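Glycosyltransferase Gtf1 (Streptococcus pneumoniae, PDB 4PQG) is a glycosyltransferase of the GT-B fold, with two Rossmann-like domains facing each other across a cleft and an added extended beta-sheet domain. Local coordinates at residues A[416-421]-A[438-443]; A[444-449]-A[482-487]. All coordinates share one frame; numbering follows the deposited sequence.

Contact 1 (A[416-421]-A[438-443]). With UDP (uridine-5'-diphosphate), chain C.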
loop_
_atom_site.group_PDB
_atom_site.type_symbol
_atom_site.label_atom_id
_atom_site.label_comp_id
_atom_site.label_asym_id
_atom_site.label_seq_id
_atom_site.Cartn_x
_atom_site.Cartn_y
_atom_site.Cartn_z
ATOM N N LEU A 416 2.409 7.785 -7.987
ATOM C CA LEU A 416 2.832 6.719 -8.855
ATOM C C LEU A 416 1.958 6.570 -10.109
ATOM O O LEU A 416 2.489 6.276 -11.172
ATOM C CB LEU A 416 2.903 5.397 -8.077
ATOM C CG LEU A 416 4.100 5.289 -7.103
ATOM C CD1 LEU A 416 3.957 4.103 -6.142
ATOM C CD2 LEU A 416 5.454 5.267 -7.807
ATOM N N THR A 417 0.640 6.761 -9.989
ATOM C CA THR A 417 -0.237 6.697 -11.181
ATOM C C THR A 417 0.012 7.846 -12.182
ATOM O O THR A 417 -0.300 7.704 -13.368
ATOM C CB THR A 417 -1.737 6.671 -10.848
ATOM O OG1 THR A 417 -2.099 7.893 -10.180
ATOM C CG2 THR A 417 -2.083 5.434 -9.988
ATOM N N LEU A 418 0.559 8.964 -11.707
ATOM C CA LEU A 418 0.933 10.061 -12.607
ATOM C C LEU A 418 2.148 9.658 -13.459
ATOM O O LEU A 418 2.169 9.866 -14.667
ATOM C CB LEU A 418 1.224 11.342 -11.821
ATOM C CG LEU A 418 0.217 11.856 -10.782
ATOM C CD1 LEU A 418 0.764 13.109 -10.121
ATOM C CD2 LEU A 418 -1.153 12.108 -11.405
ATOM N N MET A 419 3.139 9.057 -12.817
ATOM C CA MET A 419 4.315 8.501 -13.506
ATOM C C MET A 419 3.915 7.380 -14.461
ATOM O O MET A 419 4.333 7.338 -15.623
ATOM C CB MET A 419 5.330 7.968 -12.483
ATOM C CG MET A 419 6.595 7.389 -13.117
ATOM S SD MET A 419 7.526 6.352 -11.977
ATOM C CE MET A 419 6.443 4.920 -11.934
ATOM N N GLU A 420 3.095 6.470 -13.957
ATOM C CA GLU A 420 2.598 5.372 -14.757
ATOM C C GLU A 420 1.819 5.899 -15.957
ATOM O O GLU A 420 2.054 5.463 -17.092
ATOM C CB GLU A 420 1.763 4.415 -13.895
ATOM C CG GLU A 420 2.615 3.602 -12.908
ATOM C CD GLU A 420 1.828 2.986 -11.736
ATOM O OE1 GLU A 420 0.581 2.890 -11.825
ATOM O OE2 GLU A 420 2.479 2.616 -10.721
ATOM N N ALA A 421 0.922 6.854 -15.715
ATOM C CA ALA A 421 0.152 7.479 -16.799
ATOM C C ALA A 421 1.037 8.104 -17.905
ATOM O O ALA A 421 0.821 7.835 -19.077
ATOM C CB ALA A 421 -0.847 8.490 -16.235
ATOM N N GLN A 438 3.257 19.107 -10.147
ATOM C CA GLN A 438 4.245 20.062 -10.622
ATOM C C GLN A 438 5.486 19.375 -11.210
ATOM O O GLN A 438 6.173 19.962 -12.041
ATOM C CB GLN A 438 4.599 21.058 -9.520
ATOM C CG GLN A 438 3.441 21.992 -9.182
ATOM C CD GLN A 438 3.596 22.693 -7.849
ATOM O OE1 GLN A 438 4.509 22.402 -7.072
ATOM N NE2 GLN A 438 2.681 23.623 -7.565
ATOM N N THR A 439 5.746 18.130 -10.796
ATOM C CA THR A 439 6.784 17.286 -11.414
ATOM C C THR A 439 6.351 16.719 -12.791
ATOM O O THR A 439 7.132 16.716 -13.759
ATOM C CB THR A 439 7.207 16.121 -10.462
ATOM O OG1 THR A 439 7.679 16.659 -9.223
ATOM C CG2 THR A 439 8.338 15.319 -11.052
ATOM N N PHE A 440 5.117 16.236 -12.887
ATOM C CA PHE A 440 4.706 15.477 -14.074
ATOM C C PHE A 440 3.909 16.228 -15.147
ATOM O O PHE A 440 3.742 15.705 -16.246
ATOM C CB PHE A 440 3.955 14.204 -13.669
ATOM C CG PHE A 440 4.795 13.237 -12.890
ATOM C CD1 PHE A 440 5.898 12.621 -13.478
ATOM C CD2 PHE A 440 4.503 12.961 -11.557
ATOM C CE1 PHE A 440 6.689 11.735 -12.761
ATOM C CE2 PHE A 440 5.290 12.071 -10.832
ATOM C CZ PHE A 440 6.383 11.456 -11.436
ATOM N N ILE A 441 3.420 17.427 -14.827
ATOM C CA ILE A 441 2.617 18.215 -15.769
ATOM C C ILE A 441 3.351 19.504 -16.141
ATOM O O ILE A 441 3.700 20.308 -15.270
ATOM C CB ILE A 441 1.206 18.566 -15.220
ATOM C CG1 ILE A 441 0.528 17.341 -14.601
ATOM C CG2 ILE A 441 0.330 19.161 -16.321
ATOM C CD1 ILE A 441 -0.848 17.618 -14.013
ATOM N N GLU A 442 3.611 19.663 -17.438
ATOM C CA GLU A 442 4.091 20.928 -18.019
ATOM C C GLU A 442 2.889 21.619 -18.629
ATOM O O GLU A 442 2.411 21.205 -19.689
ATOM C CB GLU A 442 5.103 20.667 -19.132
ATOM C CG GLU A 442 6.364 19.957 -18.692
ATOM C CD GLU A 442 7.497 20.905 -18.377
ATOM O OE1 GLU A 442 7.326 22.133 -18.553
ATOM O OE2 GLU A 442 8.559 20.403 -17.951
ATOM N N ASP A 443 2.392 22.659 -17.964
ATOM C CA ASP A 443 1.137 23.274 -18.386
ATOM C C ASP A 443 1.192 23.657 -19.855
ATOM O O ASP A 443 2.100 24.370 -20.280
ATOM C CB ASP A 443 0.803 24.505 -17.541
ATOM C CG ASP A 443 -0.575 25.067 -17.864
ATOM O OD1 ASP A 443 -1.547 24.285 -17.892
ATOM O OD2 ASP A 443 -0.688 26.290 -18.111
HETATM N N1 UDP C . -3.157 1.074 -8.143
HETATM C C2 UDP C . -3.444 -0.189 -8.706
HETATM N N3 UDP C . -4.667 -0.433 -9.153
HETATM C C4 UDP C . -5.656 0.470 -9.087
HETATM C C5 UDP C . -5.416 1.730 -8.531
HETATM C C6 UDP C . -4.127 2.009 -8.062
HETATM O O2 UDP C . -2.559 -1.076 -8.801
HETATM O O4 UDP C . -6.782 0.158 -9.535
HETATM C "C1'" UDP C . -1.780 1.330 -7.693
HETATM C "C2'" UDP C . -1.103 2.258 -8.698
HETATM O "O2'" UDP C . -0.513 1.573 -9.821
HETATM C "C3'" UDP C . -0.056 3.000 -7.885
HETATM C "C4'" UDP C . -0.601 2.955 -6.460
HETATM O "O4'" UDP C . -1.722 2.056 -6.465
HETATM O "O3'" UDP C . 1.201 2.316 -7.932
HETATM C "C5'" UDP C . -1.091 4.316 -5.970
HETATM O "O5'" UDP C . 0.037 5.141 -5.735
HETATM P PA UDP C . -0.071 6.741 -5.772
HETATM O O1A UDP C . 1.283 7.321 -5.462
HETATM O O2A UDP C . -0.727 7.099 -7.084
HETATM O O3A UDP C . -1.222 7.164 -4.724
HETATM P PB UDP C . -1.325 6.973 -3.129
HETATM O O1B UDP C . -1.884 8.292 -2.645
HETATM O O2B UDP C . -2.252 5.783 -2.940
HETATM O O3B UDP C . 0.093 6.763 -2.632
#
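Phe440 lays one face of its ring on the first turn of helix 416-423, with Met419 N 4.1 Å above the plane over the ring centre. With CG set beside its own backbone N (chi1 -63°), the ring reaches across from the end of helix 436-440. Leu418 meets it nearer the root, its CB 3.7 Å from Phe440 CD2, while Met419 touches the far end, CB 3.8 Å from Phe440 CZ. A flat aromatic suits this place because it can lie against backbone as well as aliphatic carbon; its opposite face takes Thr439 CG2. Beyond CG the Met419 chain leads away, toward Tyr31 and Ile316.

Both helices belong to the C-terminal Rossmann-like domain of the GT-B fold, and the other side of helix 416-423 holds uridine-5'-diphosphate. At its N-terminal end Leu416 N donates to O1A of the nucleotide over 2.8 Å, nearly straight at 166°, and Thr417 N donates to O2A over 3.2 Å; the helix dipole probably favours a phosphate here. One turn on, the extended side chain of Glu420 presents its carboxylate to both ribose hydroxyls, OE1 accepting from O2' at 2.6 Å and OE2 from O3' at 3.1 Å. Tyr399 and Tyr31 hydrogen-bond to OE1 and OE2 respectively.

Contact 2 (A[444-449]-A[482-487]); sequences GQNGYL and RAYSYQ
Gln445 sets its CB squarely over the ring of Tyr484, a CH-pi contact 3.6 Å from the centroid and only 3° off the ring normal. It joins the turn leading into 447-450, an edge strand of the six-stranded parallel sheet in this Rossmann-like domain, to helix 478-489. The Gln445 chain bends at chi2, which carries its OE1 back to 3.8 Å from Tyr484 CE1, with the amide plane turned 44° from the ring. A long, flexible polar residue fits the exposed surface, where its methylenes serve the ring and its amide can meet water. Tyr484 has CG anti to the backbone N (chi1 -151°), which swings the ring under Gln445 CB. The course of the two backbones separately sets Tyr484 CB 3.2 Å from Gln445 O.

Deeper in, Asn446 packs its CB 3.8 Å from Tyr484 CB, and its ND2 makes a weak hydrogen bond to Ser485 OG at 3.4 Å. Each group has a partner beyond this pair: Ser485 OG bonds to Leu426 O, and the Asn446 amide is held at both ends, OD1 by Glu442 N and ND2 by Phe440 O. Asparagine suits the buried turn because one small amide can both accept and donate. Gly447 follows with a positive phi, where a CB would be jammed against the carbonyl O of Asn446. Before it the turn is closed by Gly444 N, which donates to Gly447 O over 2.7 Å.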
loop_
_atom_site.group_PDB
_atom_site.type_symbol
_atom_site.label_atom_id
_atom_site.label_comp_id
_atom_site.label_asym_id
_atom_site.label_seq_id
_atom_site.Cartn_x
_atom_site.Cartn_y
_atom_site.Cartn_z
ATOM N N GLY A 444 0.225 23.161 -20.618
ATOM C CA GLY A 444 0.109 23.485 -22.027
ATOM C C GLY A 444 0.970 22.630 -22.936
ATOM O O GLY A 444 0.843 22.725 -24.154
ATOM N N GLN A 445 1.852 21.808 -22.360
ATOM C CA GLN A 445 2.760 20.966 -23.152
ATOM C C GLN A 445 2.355 19.502 -23.094
ATOM O O GLN A 445 2.292 18.835 -24.129
ATOM C CB GLN A 445 4.221 21.115 -22.692
ATOM C CG GLN A 445 4.816 22.523 -22.794
ATOM C CD GLN A 445 4.907 23.052 -24.222
ATOM O OE1 GLN A 445 4.951 22.287 -25.192
ATOM N NE2 GLN A 445 4.926 24.375 -24.356
ATOM N N ASN A 446 2.098 18.983 -21.886
ATOM C CA ASN A 446 1.600 17.608 -21.785
ATOM C C ASN A 446 0.255 17.514 -21.071
ATOM O O ASN A 446 -0.133 16.455 -20.583
ATOM C CB ASN A 446 2.660 16.663 -21.168
ATOM C CG ASN A 446 2.794 16.828 -19.669
ATOM O OD1 ASN A 446 2.873 17.951 -19.157
ATOM N ND2 ASN A 446 2.829 15.701 -18.946
ATOM N N GLY A 447 -0.468 18.625 -21.046
ATOM C CA GLY A 447 -1.747 18.679 -20.355
ATOM C C GLY A 447 -1.919 20.055 -19.765
ATOM O O GLY A 447 -1.408 21.048 -20.316
ATOM N N TYR A 448 -2.629 20.115 -18.641
ATOM C CA TYR A 448 -2.935 21.383 -17.986
ATOM C C TYR A 448 -2.851 21.342 -16.463
ATOM O O TYR A 448 -3.305 20.395 -15.829
ATOM C CB TYR A 448 -4.336 21.836 -18.342
ATOM C CG TYR A 448 -4.604 22.040 -19.806
ATOM C CD1 TYR A 448 -3.973 23.066 -20.526
ATOM C CD2 TYR A 448 -5.520 21.226 -20.470
ATOM C CE1 TYR A 448 -4.240 23.252 -21.878
ATOM C CE2 TYR A 448 -5.799 21.414 -21.809
ATOM C CZ TYR A 448 -5.162 22.425 -22.504
ATOM O OH TYR A 448 -5.453 22.582 -23.838
ATOM N N LEU A 449 -2.282 22.398 -15.897
ATOM C CA LEU A 449 -2.335 22.637 -14.487
ATOM C C LEU A 449 -3.456 23.631 -14.200
ATOM O O LEU A 449 -3.486 24.723 -14.751
ATOM C CB LEU A 449 -0.990 23.156 -13.978
ATOM C CG LEU A 449 0.146 22.131 -13.889
ATOM C CD1 LEU A 449 1.474 22.830 -13.624
ATOM C CD2 LEU A 449 -0.113 21.090 -12.816
ATOM N N ARG A 482 0.468 13.894 -25.663
ATOM C CA ARG A 482 0.967 12.529 -25.503
ATOM C C ARG A 482 2.478 12.442 -25.750
ATOM O O ARG A 482 3.217 11.870 -24.940
ATOM C CB ARG A 482 0.193 11.556 -26.405
ATOM C CG ARG A 482 0.913 10.243 -26.676
ATOM C CD ARG A 482 -0.001 9.215 -27.308
ATOM N NE ARG A 482 -0.465 9.626 -28.634
ATOM C CZ ARG A 482 -1.731 9.884 -28.953
ATOM N NH1 ARG A 482 -2.039 10.238 -30.195
ATOM N NH2 ARG A 482 -2.693 9.807 -28.044
ATOM N N ALA A 483 2.940 13.045 -26.844
ATOM C CA ALA A 483 4.348 12.971 -27.215
ATOM C C ALA A 483 5.210 13.620 -26.144
ATOM O O ALA A 483 6.281 13.122 -25.790
ATOM C CB ALA A 483 4.573 13.632 -28.576
ATOM N N TYR A 484 4.707 14.720 -25.598
ATOM C CA TYR A 484 5.397 15.411 -24.535
ATOM C C TYR A 484 5.412 14.607 -23.212
ATOM O O TYR A 484 6.397 14.663 -22.472
ATOM C CB TYR A 484 4.808 16.807 -24.334
ATOM C CG TYR A 484 5.815 17.785 -23.807
ATOM C CD1 TYR A 484 6.509 18.643 -24.677
ATOM C CD2 TYR A 484 6.103 17.847 -22.438
ATOM C CE1 TYR A 484 7.452 19.539 -24.186
ATOM C CE2 TYR A 484 7.039 18.736 -21.942
ATOM C CZ TYR A 484 7.709 19.575 -22.817
ATOM O OH TYR A 484 8.621 20.457 -22.313
ATOM N N SER A 485 4.336 13.868 -22.932
ATOM C CA SER A 485 4.291 12.977 -21.748
ATOM C C SER A 485 5.398 11.925 -21.801
ATOM O O SER A 485 6.154 11.761 -20.835
ATOM C CB SER A 485 2.923 12.289 -21.604
ATOM O OG SER A 485 1.973 13.153 -20.999
ATOM N N TYR A 486 5.486 11.217 -22.930
ATOM C CA TYR A 486 6.589 10.271 -23.187
ATOM C C TYR A 486 7.953 10.939 -23.009
ATOM O O TYR A 486 8.879 10.351 -22.425
ATOM C CB TYR A 486 6.481 9.730 -24.606
ATOM C CG TYR A 486 5.427 8.671 -24.819
ATOM C CD1 TYR A 486 5.382 7.528 -24.016
ATOM C CD2 TYR A 486 4.500 8.779 -25.867
ATOM C CE1 TYR A 486 4.426 6.539 -24.228
ATOM C CE2 TYR A 486 3.543 7.796 -26.083
ATOM C CZ TYR A 486 3.513 6.676 -25.257
ATOM O OH TYR A 486 2.573 5.688 -25.463
ATOM N N GLN A 487 8.079 12.178 -23.489
ATOM C CA GLN A 487 9.316 12.923 -23.314
ATOM C C GLN A 487 9.645 13.153 -21.829
ATOM O O GLN A 487 10.775 12.883 -21.388
ATOM C CB GLN A 487 9.270 14.250 -24.086
ATOM C CG GLN A 487 10.579 15.024 -24.102
ATOM C CD GLN A 487 10.417 16.390 -24.746
ATOM O OE1 GLN A 487 9.964 16.494 -25.888
ATOM N NE2 GLN A 487 10.758 17.446 -24.005
#

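From the N terminus the chain first builds the other two sheets and four strands of this one, then reaches helix 416-423. Contact 1 closes the loop that runs from this helix through strand 428-431 to helix 436-440. The chain passes directly from 443 to 444, and contact 2 closes a second, longer loop through helix 458-474 to helix 478-489. The loops therefore follow in series, neither nested nor crossed, with contact centres about 9 Å apart. They meet where Asp443 OD1 lies 2.8 Å from Leu449 N, a probable hydrogen bond. Together they link the nucleotide-binding helix, the edge strand 447-450 and helix 478-489 side by side.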